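Local coordinates for protein ALDH21) (Physcomitrella patens subsp. patens, PDB 5MZ5) that oxidises succinic semialdehyde with NADP+ as an aldehyde dehydrogenase, and may also act on glyceraldehyde 3-phosphate or lactaldehyde, at residues P361-E372 against G389-E397. Residues are numbered along the deposited sequence; the frame is centred on the assembly and turned at random.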
# COMPACT_ATOMS: atom_id res chain seq x y z
N PRO A 361 -1.32 44.76 -5.27
CA PRO A 361 -0.38 45.14 -6.34
C PRO A 361 0.49 43.96 -6.78
O PRO A 361 0.49 42.92 -6.13
CB PRO A 361 0.46 46.23 -5.69
CG PRO A 361 0.45 45.89 -4.22
CD PRO A 361 -0.85 45.20 -3.94
N MET A 362 1.24 44.13 -7.88
CA MET A 362 2.18 43.10 -8.31
C MET A 362 3.42 43.24 -7.38
O MET A 362 3.53 44.24 -6.66
CB MET A 362 2.53 43.22 -9.82
CG MET A 362 1.33 42.98 -10.75
SD MET A 362 0.65 41.28 -10.78
CE MET A 362 -0.74 41.43 -9.59
N ILE A 363 4.30 42.21 -7.35
CA ILE A 363 5.46 42.17 -6.46
C ILE A 363 6.37 43.41 -6.63
O ILE A 363 6.99 43.84 -5.65
CB ILE A 363 6.24 40.83 -6.57
CG1 ILE A 363 7.15 40.58 -5.34
CG2 ILE A 363 7.01 40.70 -7.91
CD1 ILE A 363 6.44 40.37 -3.97
N SER A 364 6.40 44.00 -7.83
CA SER A 364 7.18 45.19 -8.16
C SER A 364 6.56 45.93 -9.34
O SER A 364 5.76 45.34 -10.08
CB SER A 364 8.63 44.82 -8.47
OG SER A 364 8.74 44.09 -9.69
N GLU A 365 6.94 47.20 -9.52
CA GLU A 365 6.50 48.04 -10.63
C GLU A 365 7.04 47.46 -11.97
O GLU A 365 6.33 47.50 -12.97
CB GLU A 365 6.93 49.49 -10.42
CG GLU A 365 6.25 50.48 -11.35
CD GLU A 365 6.44 51.96 -11.04
OE1 GLU A 365 6.75 52.71 -11.99
OE2 GLU A 365 6.24 52.36 -9.88
N SER A 366 8.27 46.91 -11.93
CA SER A 366 8.94 46.26 -13.06
C SER A 366 8.14 45.01 -13.51
O SER A 366 7.97 44.79 -14.72
CB SER A 366 10.38 45.91 -12.68
OG SER A 366 10.92 44.83 -13.43
N ALA A 367 7.62 44.22 -12.54
CA ALA A 367 6.79 43.05 -12.82
C ALA A 367 5.51 43.52 -13.53
O ALA A 367 5.16 42.97 -14.58
CB ALA A 367 6.45 42.31 -11.51
N ALA A 368 4.86 44.59 -13.00
CA ALA A 368 3.65 45.21 -13.57
C ALA A 368 3.89 45.75 -15.00
O ALA A 368 3.06 45.50 -15.87
CB ALA A 368 3.16 46.33 -12.67
N LYS A 369 5.04 46.44 -15.24
CA LYS A 369 5.43 46.98 -16.55
C LYS A 369 5.58 45.86 -17.59
O LYS A 369 5.13 46.03 -18.72
CB LYS A 369 6.74 47.80 -16.47
CG LYS A 369 6.58 49.18 -15.85
CD LYS A 369 7.94 49.86 -15.75
CE LYS A 369 7.88 51.18 -15.02
NZ LYS A 369 9.19 51.90 -15.05
N GLY A 370 6.16 44.73 -17.17
CA GLY A 370 6.34 43.53 -17.98
C GLY A 370 5.02 42.95 -18.44
O GLY A 370 4.87 42.62 -19.62
N ILE A 371 4.04 42.84 -17.52
CA ILE A 371 2.68 42.34 -17.79
C ILE A 371 1.97 43.30 -18.77
O ILE A 371 1.41 42.84 -19.77
CB ILE A 371 1.89 42.12 -16.47
CG1 ILE A 371 2.51 40.97 -15.64
CG2 ILE A 371 0.41 41.85 -16.76
CD1 ILE A 371 2.33 41.10 -14.10
N GLU A 372 2.03 44.61 -18.50
CA GLU A 372 1.48 45.68 -19.34
C GLU A 372 2.03 45.59 -20.79
O GLU A 372 1.27 45.74 -21.75
CB GLU A 372 1.80 47.05 -18.72
CG GLU A 372 1.10 48.22 -19.40
CD GLU A 372 1.65 49.60 -19.08
OE1 GLU A 372 2.74 49.70 -18.48
OE2 GLU A 372 0.97 50.59 -19.43
N GLY A 389 -6.20 45.92 -18.62
CA GLY A 389 -4.98 46.15 -19.40
C GLY A 389 -4.20 47.40 -19.04
O GLY A 389 -3.15 47.66 -19.64
N ASN A 390 -4.69 48.20 -18.07
CA ASN A 390 -4.00 49.42 -17.65
C ASN A 390 -3.16 49.22 -16.39
O ASN A 390 -3.52 48.42 -15.51
CB ASN A 390 -4.96 50.60 -17.47
CG ASN A 390 -5.74 50.97 -18.72
OD1 ASN A 390 -6.96 51.03 -18.71
ND2 ASN A 390 -5.06 51.27 -19.80
N ARG A 391 -2.02 49.93 -16.32
CA ARG A 391 -1.09 49.89 -15.20
C ARG A 391 -1.16 51.20 -14.42
O ARG A 391 -1.27 52.28 -15.01
CB ARG A 391 0.34 49.60 -15.69
CG ARG A 391 1.34 49.26 -14.60
CD ARG A 391 2.76 49.43 -15.10
NE ARG A 391 3.41 50.58 -14.48
CZ ARG A 391 3.96 51.58 -15.15
NH1 ARG A 391 3.96 51.59 -16.48
NH2 ARG A 391 4.54 52.58 -14.50
N LYS A 392 -1.10 51.10 -13.10
CA LYS A 392 -1.11 52.21 -12.15
C LYS A 392 -0.04 51.80 -11.12
O LYS A 392 -0.34 51.05 -10.18
CB LYS A 392 -2.51 52.31 -11.52
CG LYS A 392 -2.88 53.67 -10.90
CD LYS A 392 -4.11 53.55 -9.97
CE LYS A 392 -3.79 52.91 -8.62
NZ LYS A 392 -5.00 52.37 -7.94
N GLY A 393 1.21 52.22 -11.36
CA GLY A 393 2.36 51.86 -10.54
C GLY A 393 2.64 50.36 -10.62
O GLY A 393 2.93 49.85 -11.69
N ALA A 394 2.50 49.65 -9.48
CA ALA A 394 2.69 48.20 -9.42
C ALA A 394 1.36 47.44 -9.65
O ALA A 394 1.36 46.21 -9.76
CB ALA A 394 3.32 47.80 -8.09
N PHE A 395 0.24 48.18 -9.76
CA PHE A 395 -1.08 47.62 -10.00
C PHE A 395 -1.37 47.41 -11.49
O PHE A 395 -1.09 48.28 -12.31
CB PHE A 395 -2.17 48.53 -9.40
CG PHE A 395 -2.30 48.46 -7.90
CD1 PHE A 395 -3.12 47.50 -7.30
CD2 PHE A 395 -1.64 49.36 -7.08
CE1 PHE A 395 -3.26 47.45 -5.91
CE2 PHE A 395 -1.78 49.31 -5.68
CZ PHE A 395 -2.59 48.35 -5.11
N ILE A 396 -1.92 46.23 -11.81
CA ILE A 396 -2.38 45.85 -13.15
C ILE A 396 -3.85 45.53 -12.97
O ILE A 396 -4.21 44.71 -12.12
CB ILE A 396 -1.59 44.63 -13.76
CG1 ILE A 396 -0.16 45.03 -14.19
CG2 ILE A 396 -2.34 43.99 -14.94
CD1 ILE A 396 -0.08 45.92 -15.55
N GLU A 397 -4.69 46.17 -13.78
CA GLU A 397 -6.13 45.92 -13.77
C GLU A 397 -6.42 44.46 -14.16
O GLU A 397 -5.68 43.91 -14.99
CB GLU A 397 -6.83 46.84 -14.78
CG GLU A 397 -7.00 48.25 -14.29
CD GLU A 397 -7.62 49.20 -15.30
OE1 GLU A 397 -8.11 50.27 -14.87
OE2 GLU A 397 -7.60 48.90 -16.51
O HOH W 1 -1.48 51.25 -18.75
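Met362 N donates to Ala394 O (2.8 Å, N-H...O 161°) from above the carbonyl plane, tying the loop leading into helix 365-380 to the type II' turn 392-395 of a beta hairpin. Strand 395-402, leaving this turn, pairs antiparallel with 391-392 and parallel with 419-425 in the mixed sheet of the aldehyde dehydrogenase fold. Pro361 lies flat over the Phe395 ring, its CB 3.7 Å from the centroid and 10° off the normal, a CH-pi contact. Ile396 CG1 packs on Ala368 CB at 3.9 Å, and its CG2 meets CG2 of Ile371. A bend at chi3 (110°) turns the Arg391 guanidinium so that NE donates to Gly393 O (2.9 Å) and NH1 makes a salt bridge to the syn side of Glu372 OE1 (3.0 Å), both in the guanidinium plane. Lys369 CG lies over one guanidinium face, and Glu365 OE1 adds a weaker salt bridge to NH2, reached obliquely. A water bridges Glu372 OE2 and Arg391 N. A methionine in place of Arg391 would probably leave Glu365 and Glu372 without this shared cation and Gly393 O without its side-chain donor. An apolar inner layer and a charged outer one thus join helix 365-380 to the edge hairpin of that sheet.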